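Local coordinates for effector protein MavE (Legionella pneumophila subsp. pneumophila, PDB 6PIR), which acts as a virulence effector needed for endoplasmic reticulum-mediated remodelling of the Legionella-containing vacuole, for lysosomal evasion and for growth inside host cells, at residues T52-D55 / D61-K64; T20-D25 / N114-V119. All coordinates share one frame; numbering follows the deposited sequence.

Interaction 1 of 2, residues T52-D55 / D61-K64; sequences TNAD and DKLK
Ala-54 and Lys-62 are the two residues that meet here, and their CA atoms, 8.0 Å apart, are the nearest CA pair across the two segments. Residues 52-55 leave a loop and enter a short 3-10 segment at Ala-54 and Asp-55. Asn-53, just before it, has positive phi and psi (53° and 51°), which turns the chain at that point. Residues 61-64 are regular helix. The gap between the backbones is spanned by one side chain. Lys-62 starts toward the loop, with CG placed opposite the carbonyl carbon (chi1 -69°), and runs on extended through CD, CE and NZ. Its far end arrives at the carbonyl of Ala-54. CE lies 3.0 Å from Ala-54 O, and NZ is 3.2 Å from the same Ala-54 O. The methyl of Ala-54 is further off, with CB 4.3 Å from Lys-62 NZ. Asp-55 adds a more distant negative charge: its OD1 is 5.1 Å from Lys-62 NZ, too far for a salt bridge, though it may still favour the lysine charge. The contact is small, burying 85 Å² in all, and lies near the surface. The Lys-62 side chain also touches Asn-48, Ile-51 and Trp-57 of the surrounding loop. Thr-52 is held by hydrogen bonds from its N to Thr-107 OG1, just past helix 85-106, and from its OG1 to Pro-104 O in the last turn of that helix. The contact lies where the loop after helix 26-36 runs beside the start of helix 59-77, and Asp-61 on that helix touches helix 115-134.

Interaction 2 of 2, residues T20-D25 / N114-V119; sequences TILSVD and NRLKSV
Leu-22 packs its two methyls against Leu-116 and Val-119, and the methyls divide the work. CD2 of Leu-22 meets CD1 of Leu-116 at 3.7 Å. CD1 of Leu-22 turns to CG1 of Val-119, also at 3.7 Å, and still lies 4.0 Å from CD1 of Leu-116. The side chains of Leu-22 and Leu-116 are set at roughly a right angle. They touch through methyl ends, with CG of Leu-116 close behind. Leu-22 and Val-119 meet at a slant. Leu-116 and Val-119 are three residues apart on the helix and therefore present neighbouring groups to one leucine. In Val-119 it is CG1, opposite the backbone N (chi1 172°), that makes the touch. The contact is wholly apolar and buries 128 Å² in total. The nearest CA pair is that of the two leucines, with CA of Leu-22 and CA of Leu-116 6.7 Å apart. Ile-21 to Val-24 form a type I turn, and Asp-25 caps the next helix through Leu-28 N. Asn-114 is the N-cap of helix 115-134. Its OD1 accepts from Lys-117 N at 3.1 Å, with the donor above the amide plane and not on a lone pair. Arg-120 NH1 donates a hydrogen bond to Leu-22 O. Trp-57 and Thr-110 also touch Val-119. This leucine-valine cluster joins helix 5-21 and the turn after it to helix 115-134, the first and last helices of the twinned two-helix bundle, the part of MavE that precedes its C-terminal transmembrane helix.

Overall arrangement
Along the chain, both segments of interaction 1 fall between the two segments of interaction 2. Residues 20-25 come first, then 52-55 and 61-64, and finally 114-119. The two centres are about 13 Å apart. The contacts meet through Asp-61, whose OD1 packs 3.4 Å from CD2 of Leu-116. Trp-57 is a second link: it touches Lys-62 and Val-119 and makes a cation-pi contact with Arg-115. Interaction 1 is local and sits near the surface at the start of helix 59-77, whose Asp-61 abuts helix 115-134. Interaction 2 joins distant parts of the chain, bringing helix 115-134 to helix 5-21 and the turn after it in this all-helical part of MavE.

Interaction 1 of 2, residues T52-D55 / D61-K64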
ATOM      1  N   THR A  52       0.802 -12.270   4.633  1.00 31.32           N
ATOM      2  CA  THR A  52       0.167 -13.557   4.871  1.00 33.29           C
ATOM      3  C   THR A  52       0.950 -14.699   4.242  1.00 33.60           C
ATOM      4  O   THR A  52       1.297 -14.660   3.057  1.00 32.90           O
ATOM      5  CB  THR A  52      -1.247 -13.542   4.315  1.00 34.29           C
ATOM      6  OG1 THR A  52      -1.982 -12.554   5.038  1.00 31.55           O
ATOM      7  CG2 THR A  52      -1.902 -14.900   4.479  1.00 34.17           C
ATOM      8  N   ASN A  53       1.188 -15.731   5.045  1.00 35.46           N
ATOM      9  CA  ASN A  53       1.945 -16.906   4.639  1.00 33.52           C
ATOM     10  C   ASN A  53       3.288 -16.485   4.067  1.00 28.65           C
ATOM     11  O   ASN A  53       3.685 -16.897   2.982  1.00 30.48           O
ATOM     12  CB  ASN A  53       1.158 -17.768   3.664  1.00 35.03           C
ATOM     13  CG  ASN A  53      -0.073 -18.392   4.316  1.00 40.89           C
ATOM     14  OD1 ASN A  53      -0.065 -18.713   5.521  1.00 42.77           O
ATOM     15  ND2 ASN A  53      -1.134 -18.566   3.534  1.00 40.62           N
ATOM     16  N   ALA A  54       3.979 -15.650   4.836  1.00 34.58           N
ATOM     17  CA  ALA A  54       5.218 -15.036   4.377  1.00 34.96           C
ATOM     18  C   ALA A  54       6.310 -16.066   4.077  1.00 34.27           C
ATOM     19  O   ALA A  54       7.196 -15.799   3.261  1.00 33.02           O
ATOM     20  CB  ALA A  54       5.689 -14.041   5.432  1.00 37.19           C
ATOM     21  N   ASP A  55       6.282 -17.230   4.735  1.00 36.04           N
ATOM     22  CA  ASP A  55       7.270 -18.280   4.481  1.00 35.00           C
ATOM     23  C   ASP A  55       7.103 -18.937   3.126  1.00 32.35           C
ATOM     24  O   ASP A  55       8.035 -19.623   2.671  1.00 29.53           O
ATOM     25  CB  ASP A  55       7.234 -19.336   5.580  1.00 42.67           C
ATOM     26  CG  ASP A  55       7.610 -18.770   6.922  1.00 49.99           C
ATOM     27  OD1 ASP A  55       8.329 -17.744   6.946  1.00 52.88           O
ATOM     28  OD2 ASP A  55       7.211 -19.352   7.942  1.00 53.85           O
ATOM     29  N   ASP A  61       9.852 -11.337  -4.065  1.00 21.88           N
ATOM     30  CA  ASP A  61       8.452 -10.915  -4.031  1.00 21.14           C
ATOM     31  C   ASP A  61       8.164 -10.051  -2.809  1.00 23.37           C
ATOM     32  O   ASP A  61       7.395  -9.079  -2.883  1.00 22.89           O
ATOM     33  CB  ASP A  61       7.526 -12.140  -4.010  1.00 23.49           C
ATOM     34  CG  ASP A  61       7.325 -12.772  -5.390  1.00 29.54           C
ATOM     35  OD1 ASP A  61       7.727 -12.190  -6.414  1.00 30.23           O
ATOM     36  OD2 ASP A  61       6.786 -13.896  -5.443  1.00 29.93           O
ATOM     37  N   LYS A  62       8.697 -10.438  -1.662  1.00 23.14           N
ATOM     38  CA  LYS A  62       8.544  -9.608  -0.474  1.00 28.13           C
ATOM     39  C   LYS A  62       9.149  -8.223  -0.694  1.00 29.73           C
ATOM     40  O   LYS A  62       8.574  -7.200  -0.286  1.00 25.83           O
ATOM     41  CB  LYS A  62       9.235 -10.277   0.698  1.00 32.58           C
ATOM     42  CG  LYS A  62       8.573 -11.525   1.185  1.00 33.61           C
ATOM     43  CD  LYS A  62       9.280 -11.992   2.422  1.00 37.74           C
ATOM     44  CE  LYS A  62       9.060 -13.467   2.638  1.00 40.29           C
ATOM     45  NZ  LYS A  62       9.692 -13.935   3.894  1.00 43.15           N
ATOM     46  N   LEU A  63      10.341  -8.170  -1.300  1.00 26.02           N
ATOM     47  CA  LEU A  63      10.991  -6.882  -1.516  1.00 23.73           C
ATOM     48  C   LEU A  63      10.172  -6.031  -2.469  1.00 23.84           C
ATOM     49  O   LEU A  63       9.981  -4.836  -2.241  1.00 30.80           O
ATOM     50  CB  LEU A  63      12.418  -7.072  -2.077  1.00 22.31           C
ATOM     51  N   LYS A  64       9.679  -6.625  -3.534  1.00 20.65           N
ATOM     52  CA  LYS A  64       8.850  -5.874  -4.466  1.00 28.04           C
ATOM     53  C   LYS A  64       7.611  -5.320  -3.761  1.00 27.54           C
ATOM     54  O   LYS A  64       7.263  -4.140  -3.917  1.00 26.89           O
ATOM     55  CB  LYS A  64       8.469  -6.757  -5.659  1.00 28.80           C
ATOM     56  CG  LYS A  64       9.605  -6.963  -6.688  1.00 33.92           C
ATOM     57  CD  LYS A  64       9.040  -7.600  -7.986  1.00 37.00           C
ATOM     58  CE  LYS A  64      10.113  -7.952  -9.011  1.00 42.79           C
ATOM     59  NZ  LYS A  64      10.895  -9.193  -8.694  1.00 45.47           N
TER

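Interaction 2 of 2, residues T20-D25 / N114-V119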
ATOM      1  N   THR A  20      -0.341   0.683  -9.492  1.00 24.03           N
ATOM      2  CA  THR A  20       0.475   1.327 -10.520  1.00 24.19           C
ATOM      3  C   THR A  20       1.924   0.823 -10.465  1.00 22.22           C
ATOM      4  O   THR A  20       2.498   0.401 -11.482  1.00 23.60           O
ATOM      5  CB  THR A  20       0.383   2.849 -10.331  1.00 24.48           C
ATOM      6  OG1 THR A  20      -0.981   3.297 -10.488  1.00 27.73           O
ATOM      7  CG2 THR A  20       1.259   3.622 -11.330  1.00 23.28           C
ATOM      8  N   ILE A  21       2.508   0.801  -9.265  1.00 21.88           N
ATOM      9  CA  ILE A  21       3.885   0.349  -9.097  1.00 24.77           C
ATOM     10  C   ILE A  21       3.997  -1.114  -9.510  1.00 24.77           C
ATOM     11  O   ILE A  21       4.922  -1.504 -10.231  1.00 22.01           O
ATOM     12  CB  ILE A  21       4.342   0.584  -7.646  1.00 21.27           C
ATOM     13  CG1 ILE A  21       4.361   2.087  -7.351  1.00 21.66           C
ATOM     14  CG2 ILE A  21       5.759  -0.010  -7.401  1.00 23.48           C
ATOM     15  CD1 ILE A  21       4.504   2.414  -5.856  1.00 24.69           C
ATOM     16  N   LEU A  22       3.010  -1.928  -9.137  1.00 24.79           N
ATOM     17  CA  LEU A  22       3.042  -3.332  -9.529  1.00 27.84           C
ATOM     18  C   LEU A  22       2.679  -3.551 -10.999  1.00 29.28           C
ATOM     19  O   LEU A  22       2.723  -4.686 -11.475  1.00 32.60           O
ATOM     20  CB  LEU A  22       2.099  -4.136  -8.623  1.00 24.13           C
ATOM     21  CG  LEU A  22       2.561  -4.091  -7.161  1.00 24.44           C
ATOM     22  CD1 LEU A  22       1.599  -4.840  -6.236  1.00 24.88           C
ATOM     23  CD2 LEU A  22       4.022  -4.600  -7.034  1.00 23.23           C
ATOM     24  N   SER A  23       2.297  -2.515 -11.723  1.00 25.86           N
ATOM     25  CA  SER A  23       1.915  -2.674 -13.116  1.00 25.85           C
ATOM     26  C   SER A  23       2.999  -2.271 -14.105  1.00 30.12           C
ATOM     27  O   SER A  23       2.764  -2.358 -15.317  1.00 33.28           O
ATOM     28  CB  SER A  23       0.649  -1.886 -13.401  1.00 24.87           C
ATOM     29  OG  SER A  23      -0.449  -2.439 -12.696  1.00 23.99           O
ATOM     30  N   VAL A  24       4.150  -1.788 -13.642  1.00 27.12           N
ATOM     31  CA  VAL A  24       5.216  -1.320 -14.533  1.00 28.18           C
ATOM     32  C   VAL A  24       6.488  -2.116 -14.266  1.00 29.55           C
ATOM     33  O   VAL A  24       6.612  -2.831 -13.265  1.00 28.84           O
ATOM     34  CB  VAL A  24       5.466   0.184 -14.382  1.00 29.59           C
ATOM     35  CG1 VAL A  24       4.168   0.979 -14.709  1.00 27.24           C
ATOM     36  CG2 VAL A  24       5.921   0.480 -12.961  1.00 28.51           C
ATOM     37  N   ASP A  25       7.457  -1.957 -15.166  1.00 32.24           N
ATOM     38  CA  ASP A  25       8.613  -2.832 -15.157  1.00 34.02           C
ATOM     39  C   ASP A  25       9.594  -2.450 -14.054  1.00 30.76           C
ATOM     40  O   ASP A  25       9.462  -1.421 -13.373  1.00 27.45           O
ATOM     41  CB  ASP A  25       9.300  -2.836 -16.533  1.00 32.36           C
ATOM     42  CG  ASP A  25       9.825  -1.459 -16.962  1.00 38.75           C
ATOM     43  OD1 ASP A  25      10.185  -0.602 -16.121  1.00 36.05           O
ATOM     44  OD2 ASP A  25       9.893  -1.230 -18.193  1.00 40.99           O
ATOM     45  N   ASN A 114       2.662 -15.943  -9.797  1.00 25.76           N
ATOM     46  CA  ASN A 114       2.883 -14.510  -9.924  1.00 24.46           C
ATOM     47  C   ASN A 114       2.146 -13.805  -8.802  1.00 21.93           C
ATOM     48  O   ASN A 114       1.053 -13.269  -9.007  1.00 20.77           O
ATOM     49  CB  ASN A 114       2.439 -14.012 -11.293  1.00 28.57           C
ATOM     50  CG  ASN A 114       2.885 -12.593 -11.569  1.00 27.16           C
ATOM     51  OD1 ASN A 114       3.169 -11.814 -10.649  1.00 26.68           O
ATOM     52  ND2 ASN A 114       2.903 -12.233 -12.841  1.00 31.35           N
ATOM     53  N   ARG A 115       2.742 -13.814  -7.611  1.00 22.61           N
ATOM     54  CA  ARG A 115       2.056 -13.307  -6.427  1.00 22.71           C
ATOM     55  C   ARG A 115       1.738 -11.827  -6.531  1.00 22.45           C
ATOM     56  O   ARG A 115       0.724 -11.368  -5.988  1.00 22.72           O
ATOM     57  CB  ARG A 115       2.905 -13.558  -5.194  1.00 22.73           C
ATOM     58  CG  ARG A 115       3.130 -15.010  -4.874  1.00 24.01           C
ATOM     59  CD  ARG A 115       3.522 -15.155  -3.414  1.00 27.82           C
ATOM     60  NE  ARG A 115       3.956 -16.506  -3.070  1.00 30.63           N
ATOM     61  CZ  ARG A 115       3.139 -17.522  -2.813  1.00 29.33           C
ATOM     62  NH1 ARG A 115       1.829 -17.352  -2.894  1.00 25.00           N
ATOM     63  NH2 ARG A 115       3.633 -18.718  -2.485  1.00 28.45           N
ATOM     64  N   LEU A 116       2.610 -11.051  -7.178  1.00 24.25           N
ATOM     65  CA  LEU A 116       2.365  -9.620  -7.257  1.00 22.97           C
ATOM     66  C   LEU A 116       1.232  -9.309  -8.214  1.00 22.20           C
ATOM     67  O   LEU A 116       0.504  -8.328  -8.000  1.00 23.13           O
ATOM     68  CB  LEU A 116       3.654  -8.905  -7.656  1.00 24.18           C
ATOM     69  CG  LEU A 116       4.640  -8.646  -6.486  1.00 30.30           C
ATOM     70  CD1 LEU A 116       4.036  -7.895  -5.284  1.00 30.85           C
ATOM     71  CD2 LEU A 116       5.290  -9.906  -5.972  1.00 31.85           C
ATOM     72  N   LYS A 117       1.033 -10.148  -9.239  1.00 23.00           N
ATOM     73  CA  LYS A 117      -0.162  -9.990 -10.061  1.00 21.76           C
ATOM     74  C   LYS A 117      -1.405 -10.206  -9.200  1.00 20.81           C
ATOM     75  O   LYS A 117      -2.405  -9.468  -9.314  1.00 23.30           O
ATOM     76  CB  LYS A 117      -0.098 -10.959 -11.255  1.00 24.35           C
ATOM     77  CG  LYS A 117      -1.285 -10.853 -12.239  1.00 27.84           C
ATOM     78  CD  LYS A 117      -1.193 -11.858 -13.419  1.00 33.78           C
ATOM     79  CE  LYS A 117       0.016 -11.637 -14.340  1.00 37.03           C
ATOM     80  NZ  LYS A 117      -0.068 -12.526 -15.579  1.00 38.75           N
ATOM     81  N   SER A 118      -1.347 -11.186  -8.294  1.00 22.66           N
ATOM     82  CA  SER A 118      -2.494 -11.409  -7.398  1.00 23.97           C
ATOM     83  C   SER A 118      -2.704 -10.238  -6.467  1.00 25.38           C
ATOM     84  O   SER A 118      -3.848  -9.864  -6.190  1.00 29.57           O
ATOM     85  CB  SER A 118      -2.319 -12.685  -6.584  1.00 27.56           C
ATOM     86  OG  SER A 118      -2.373 -13.841  -7.394  1.00 26.75           O
ATOM     87  N   VAL A 119      -1.613  -9.672  -5.933  1.00 22.35           N
ATOM     88  CA  VAL A 119      -1.730  -8.503  -5.074  1.00 24.02           C
ATOM     89  C   VAL A 119      -2.395  -7.379  -5.838  1.00 22.90           C
ATOM     90  O   VAL A 119      -3.304  -6.721  -5.336  1.00 24.22           O
ATOM     91  CB  VAL A 119      -0.359  -8.067  -4.531  1.00 22.55           C
ATOM     92  CG1 VAL A 119      -0.519  -6.731  -3.795  1.00 23.48           C
ATOM     93  CG2 VAL A 119       0.200  -9.148  -3.613  1.00 24.40           C
TER